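Local coordinates for protein bvu-3222 (Bacteroides vulgatus ATCC 8482, PDB 3FYF) that is of unknown function but is probably a periplasmic protein, belongs to the DUF4251 family and folds around an antiparallel beta-sheet, at residues Lys115-Tyr123 against Thr133-Gly141. Numbering follows the deposited sequence.
Sequences KDGNVYYNY and TVSIVLTGG
Tyr121 O is gripped by two donors: Ile136 N across the hairpin at 2.8 Å, and Asn122 ND2 at 3.1 Å, which stands well above the carbonyl plane although both arrive from the same face of it. A water accepts from Asn122 ND2 and donates to Ile136 O, a water-mediated link beside the backbone bonds. The main-chain ladder is regular antiparallel, with the short strand axes 168° apart and hydrogen-bonded pairs at Val119-Leu138, Tyr121-Ile136 and Tyr123-Val134. Beyond it, Asn118 OD1 takes Gly140 N at 2.9 Å in a nearly straight bond, extending the pairing by a side chain, while ND2 of the same amide bonds to Asp114 OD2 and to Asn91 OD1 of the second subunit. A side chain on Gly140 would run into Asp116 O, evidence of how close the loops lie.

Tyr123 has its CG wedged between backbone N and carbonyl carbon (chi1 63°), which lays the ring over Val134: CB sits 3.8 Å from the ring centroid, 16° off the normal, a CH-pi contact. Ile136 CD1 meets the same ring at its edge, 3.8 Å from CE1. Replacing Tyr123 by an alanine is likely to strip Val134 CB of its ring face and remove the ring edge that Ile136 CD1 meets. On the opposite sheet face, Tyr120 CE1 rests 3.7 Å from Val137 CG1, near Asn59 and Gly60 of the second subunit.

The hairpin lies between strands 100-113 and 144-151; helix 27-44 packs on Val119, Tyr121 and Leu138, while Tyr123 reaches strand 71-75.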
ATOM      1  N   LYS B 115      -5.622  10.054  19.480  1.00 58.18           N
ATOM      2  CA  LYS B 115      -4.918  11.244  19.964  1.00 61.00           C
ATOM      3  C   LYS B 115      -4.058  11.914  18.881  1.00 61.68           C
ATOM      4  O   LYS B 115      -3.704  13.086  19.000  1.00 60.73           O
ATOM      5  CB  LYS B 115      -4.110  10.942  21.238  1.00 59.59           C
ATOM      6  CG  LYS B 115      -2.828  10.147  21.038  1.00 68.92           C
ATOM      7  CD  LYS B 115      -1.982  10.170  22.306  1.00 67.81           C
ATOM      8  CE  LYS B 115      -0.527   9.792  22.040  1.00 71.42           C
ATOM      9  NZ  LYS B 115      -0.334   8.320  21.937  1.00 71.78           N
ATOM     10  N   ASP B 116      -3.758  11.170  17.816  1.00 60.56           N
ATOM     11  CA  ASP B 116      -2.921  11.658  16.723  1.00 53.92           C
ATOM     12  C   ASP B 116      -3.743  12.100  15.514  1.00 49.88           C
ATOM     13  O   ASP B 116      -3.201  12.362  14.437  1.00 53.56           O
ATOM     14  CB  ASP B 116      -1.917  10.582  16.316  1.00 53.36           C
ATOM     15  CG  ASP B 116      -0.874  10.329  17.384  1.00 60.14           C
ATOM     16  OD1 ASP B 116      -0.131  11.271  17.734  1.00 67.36           O
ATOM     17  OD2 ASP B 116      -0.798   9.185  17.872  1.00 63.60           O
ATOM     18  N   GLY B 117      -5.055  12.172  15.694  1.00 45.36           N
ATOM     19  CA  GLY B 117      -5.942  12.582  14.619  1.00 46.07           C
ATOM     20  C   GLY B 117      -6.143  11.559  13.519  1.00 47.28           C
ATOM     21  O   GLY B 117      -6.585  11.918  12.435  1.00 50.88           O
ATOM     22  N   ASN B 118      -5.820  10.290  13.787  1.00 50.11           N
ATOM     23  CA  ASN B 118      -6.209   9.189  12.894  1.00 50.66           C
ATOM     24  C   ASN B 118      -7.684   8.900  13.095  1.00 49.28           C
ATOM     25  O   ASN B 118      -8.138   8.782  14.233  1.00 54.62           O
ATOM     26  CB  ASN B 118      -5.412   7.910  13.173  1.00 47.52           C
ATOM     27  CG  ASN B 118      -3.922   8.128  13.154  1.00 45.45           C
ATOM     28  OD1 ASN B 118      -3.368   8.664  12.192  1.00 44.93           O
ATOM     29  ND2 ASN B 118      -3.251   7.687  14.213  1.00 45.31           N
ATOM     30  N   VAL B 119      -8.426   8.777  12.001  1.00 45.14           N
ATOM     31  CA  VAL B 119      -9.888   8.641  12.067  1.00 43.81           C
ATOM     32  C   VAL B 119     -10.347   7.224  11.727  1.00 45.88           C
ATOM     33  O   VAL B 119      -9.901   6.632  10.751  1.00 40.29           O
ATOM     34  CB  VAL B 119     -10.585   9.665  11.152  1.00 49.27           C
ATOM     35  CG1 VAL B 119     -12.120   9.528  11.196  1.00 43.14           C
ATOM     36  CG2 VAL B 119     -10.164  11.055  11.545  1.00 46.86           C
ATOM     37  N   TYR B 120     -11.242   6.699  12.553  1.00 48.25           N
ATOM     38  CA  TYR B 120     -11.773   5.361  12.390  1.00 50.45           C
ATOM     39  C   TYR B 120     -13.256   5.468  12.062  1.00 50.70           C
ATOM     40  O   TYR B 120     -14.077   5.762  12.929  1.00 55.09           O
ATOM     41  CB  TYR B 120     -11.491   4.528  13.653  1.00 46.89           C
ATOM     42  CG  TYR B 120      -9.999   4.375  13.908  1.00 44.95           C
ATOM     43  CD1 TYR B 120      -9.310   3.250  13.460  1.00 48.01           C
ATOM     44  CD2 TYR B 120      -9.272   5.374  14.557  1.00 43.67           C
ATOM     45  CE1 TYR B 120      -7.936   3.115  13.672  1.00 44.91           C
ATOM     46  CE2 TYR B 120      -7.897   5.250  14.764  1.00 38.88           C
ATOM     47  CZ  TYR B 120      -7.241   4.125  14.321  1.00 49.58           C
ATOM     48  OH  TYR B 120      -5.887   4.010  14.537  1.00 53.57           O
ATOM     49  N   TYR B 121     -13.572   5.252  10.789  1.00 49.85           N
ATOM     50  CA  TYR B 121     -14.918   5.425  10.249  1.00 46.78           C
ATOM     51  C   TYR B 121     -15.483   4.066   9.841  1.00 50.82           C
ATOM     52  O   TYR B 121     -14.977   3.424   8.906  1.00 48.26           O
ATOM     53  CB  TYR B 121     -14.854   6.365   9.042  1.00 46.59           C
ATOM     54  CG  TYR B 121     -16.183   6.877   8.528  1.00 51.72           C
ATOM     55  CD1 TYR B 121     -16.891   6.178   7.554  1.00 51.61           C
ATOM     56  CD2 TYR B 121     -16.709   8.085   8.983  1.00 45.26           C
ATOM     57  CE1 TYR B 121     -18.100   6.656   7.064  1.00 57.96           C
ATOM     58  CE2 TYR B 121     -17.921   8.571   8.498  1.00 53.79           C
ATOM     59  CZ  TYR B 121     -18.608   7.852   7.538  1.00 52.45           C
ATOM     60  OH  TYR B 121     -19.806   8.314   7.046  1.00 51.24           O
ATOM     61  N   ASN B 122     -16.523   3.625  10.553  1.00 49.53           N
ATOM     62  CA  ASN B 122     -17.132   2.312  10.331  1.00 51.45           C
ATOM     63  C   ASN B 122     -18.592   2.447   9.896  1.00 53.87           C
ATOM     64  O   ASN B 122     -19.279   3.367  10.338  1.00 56.11           O
ATOM     65  CB  ASN B 122     -17.058   1.453  11.604  1.00 50.91           C
ATOM     66  CG  ASN B 122     -15.633   1.027  11.974  1.00 54.55           C
ATOM     67  OD1 ASN B 122     -15.407   0.471  13.043  1.00 57.92           O
ATOM     68  ND2 ASN B 122     -14.683   1.271  11.096  1.00 55.60           N
ATOM     69  N   TYR B 123     -19.053   1.529   9.043  1.00 52.96           N
ATOM     70  CA  TYR B 123     -20.451   1.492   8.580  1.00 53.82           C
ATOM     71  C   TYR B 123     -20.827   0.184   7.873  1.00 55.30           C
ATOM     72  O   TYR B 123     -19.964  -0.621   7.518  1.00 55.67           O
ATOM     73  CB  TYR B 123     -20.786   2.694   7.674  1.00 51.24           C
ATOM     74  CG  TYR B 123     -19.997   2.772   6.381  1.00 54.68           C
ATOM     75  CD1 TYR B 123     -18.739   3.371   6.347  1.00 57.99           C
ATOM     76  CD2 TYR B 123     -20.512   2.265   5.189  1.00 46.74           C
ATOM     77  CE1 TYR B 123     -18.012   3.463   5.172  1.00 51.07           C
ATOM     78  CE2 TYR B 123     -19.792   2.350   4.007  1.00 59.78           C
ATOM     79  CZ  TYR B 123     -18.540   2.952   4.007  1.00 57.80           C
ATOM     80  OH  TYR B 123     -17.812   3.040   2.843  1.00 47.22           O
ATOM     81  N   THR B 133     -19.927  -5.009   5.883  1.00 45.11           N
ATOM     82  CA  THR B 133     -19.457  -4.000   6.818  1.00 49.14           C
ATOM     83  C   THR B 133     -18.105  -3.473   6.343  1.00 45.94           C
ATOM     84  O   THR B 133     -17.255  -4.226   5.867  1.00 45.93           O
ATOM     85  CB  THR B 133     -19.377  -4.503   8.269  1.00 48.90           C
ATOM     86  OG1 THR B 133     -18.631  -5.725   8.324  1.00 54.04           O
ATOM     87  CG2 THR B 133     -20.779  -4.728   8.830  1.00 51.64           C
ATOM     88  N   VAL B 134     -17.946  -2.163   6.467  1.00 48.47           N
ATOM     89  CA  VAL B 134     -16.818  -1.429   5.931  1.00 47.51           C
ATOM     90  C   VAL B 134     -16.091  -0.752   7.083  1.00 48.30           C
ATOM     91  O   VAL B 134     -16.724  -0.199   7.987  1.00 45.81           O
ATOM     92  CB  VAL B 134     -17.297  -0.347   4.922  1.00 49.56           C
ATOM     93  CG1 VAL B 134     -16.128   0.397   4.325  1.00 39.23           C
ATOM     94  CG2 VAL B 134     -18.142  -0.965   3.806  1.00 48.20           C
ATOM     95  N   SER B 135     -14.763  -0.817   7.054  1.00 46.29           N
ATOM     96  CA  SER B 135     -13.939  -0.176   8.065  0.50 46.35           C
ATOM     97  C   SER B 135     -12.844   0.667   7.409  1.00 45.24           C
ATOM     98  O   SER B 135     -11.972   0.138   6.723  1.00 42.31           O
ATOM     99  CB  SER B 135     -13.351  -1.228   9.010  0.50 46.18           C
ATOM    100  OG  SER B 135     -12.801  -0.629  10.164  0.50 50.69           O
ATOM    101  N   ILE B 136     -12.919   1.980   7.611  1.00 43.94           N
ATOM    102  CA  ILE B 136     -11.960   2.923   7.054  1.00 41.01           C
ATOM    103  C   ILE B 136     -11.060   3.454   8.166  1.00 41.23           C
ATOM    104  O   ILE B 136     -11.535   3.855   9.222  1.00 41.67           O
ATOM    105  CB  ILE B 136     -12.656   4.123   6.331  1.00 45.74           C
ATOM    106  CG1 ILE B 136     -13.523   3.639   5.163  1.00 40.72           C
ATOM    107  CG2 ILE B 136     -11.619   5.152   5.842  1.00 41.27           C
ATOM    108  CD1 ILE B 136     -14.446   4.713   4.553  1.00 36.04           C
ATOM    109  N   VAL B 137      -9.755   3.434   7.923  1.00 37.30           N
ATOM    110  CA  VAL B 137      -8.809   4.111   8.793  1.00 34.25           C
ATOM    111  C   VAL B 137      -8.172   5.205   7.948  1.00 36.46           C
ATOM    112  O   VAL B 137      -7.565   4.906   6.921  1.00 35.35           O
ATOM    113  CB  VAL B 137      -7.720   3.147   9.317  1.00 32.73           C
ATOM    114  CG1 VAL B 137      -6.748   3.894  10.215  1.00 33.66           C
ATOM    115  CG2 VAL B 137      -8.361   1.944  10.073  1.00 37.14           C
ATOM    116  N   LEU B 138      -8.333   6.459   8.371  1.00 38.80           N
ATOM    117  CA  LEU B 138      -7.699   7.612   7.719  1.00 40.74           C
ATOM    118  C   LEU B 138      -6.478   8.065   8.522  1.00 41.80           C
ATOM    119  O   LEU B 138      -6.585   8.341   9.713  1.00 38.82           O
ATOM    120  CB  LEU B 138      -8.707   8.764   7.574  1.00 40.87           C
ATOM    121  CG  LEU B 138      -8.266  10.196   7.233  1.00 42.52           C
ATOM    122  CD1 LEU B 138      -7.760  10.307   5.803  1.00 36.01           C
ATOM    123  CD2 LEU B 138      -9.427  11.151   7.439  1.00 40.86           C
ATOM    124  N   THR B 139      -5.324   8.133   7.863  1.00 43.38           N
ATOM    125  CA  THR B 139      -4.085   8.571   8.501  1.00 45.43           C
ATOM    126  C   THR B 139      -4.127  10.082   8.781  1.00 46.33           C
ATOM    127  O   THR B 139      -4.373  10.873   7.876  1.00 48.94           O
ATOM    128  CB  THR B 139      -2.855   8.209   7.629  1.00 44.44           C
ATOM    129  OG1 THR B 139      -2.890   6.818   7.293  1.00 42.71           O
ATOM    130  CG2 THR B 139      -1.557   8.514   8.354  1.00 43.72           C
ATOM    131  N   GLY B 140      -3.892  10.461  10.036  1.00 44.89           N
ATOM    132  CA  GLY B 140      -3.927  11.860  10.464  1.00 47.63           C
ATOM    133  C   GLY B 140      -2.915  12.755   9.771  1.00 49.15           C
ATOM    134  O   GLY B 140      -1.759  12.367   9.579  1.00 47.12           O
ATOM    135  N   GLY B 141      -3.365  13.945   9.373  1.00 49.48           N
ATOM    136  CA  GLY B 141      -2.534  14.893   8.626  1.00 43.49           C
ATOM    137  C   GLY B 141      -2.358  14.553   7.156  1.00 48.65           C
ATOM    138  O   GLY B 141      -1.529  15.159   6.488  1.00 52.22           O
TER
HETATM  139  O   HOH W   1     -12.107   1.870  11.163  1.00 45.87           O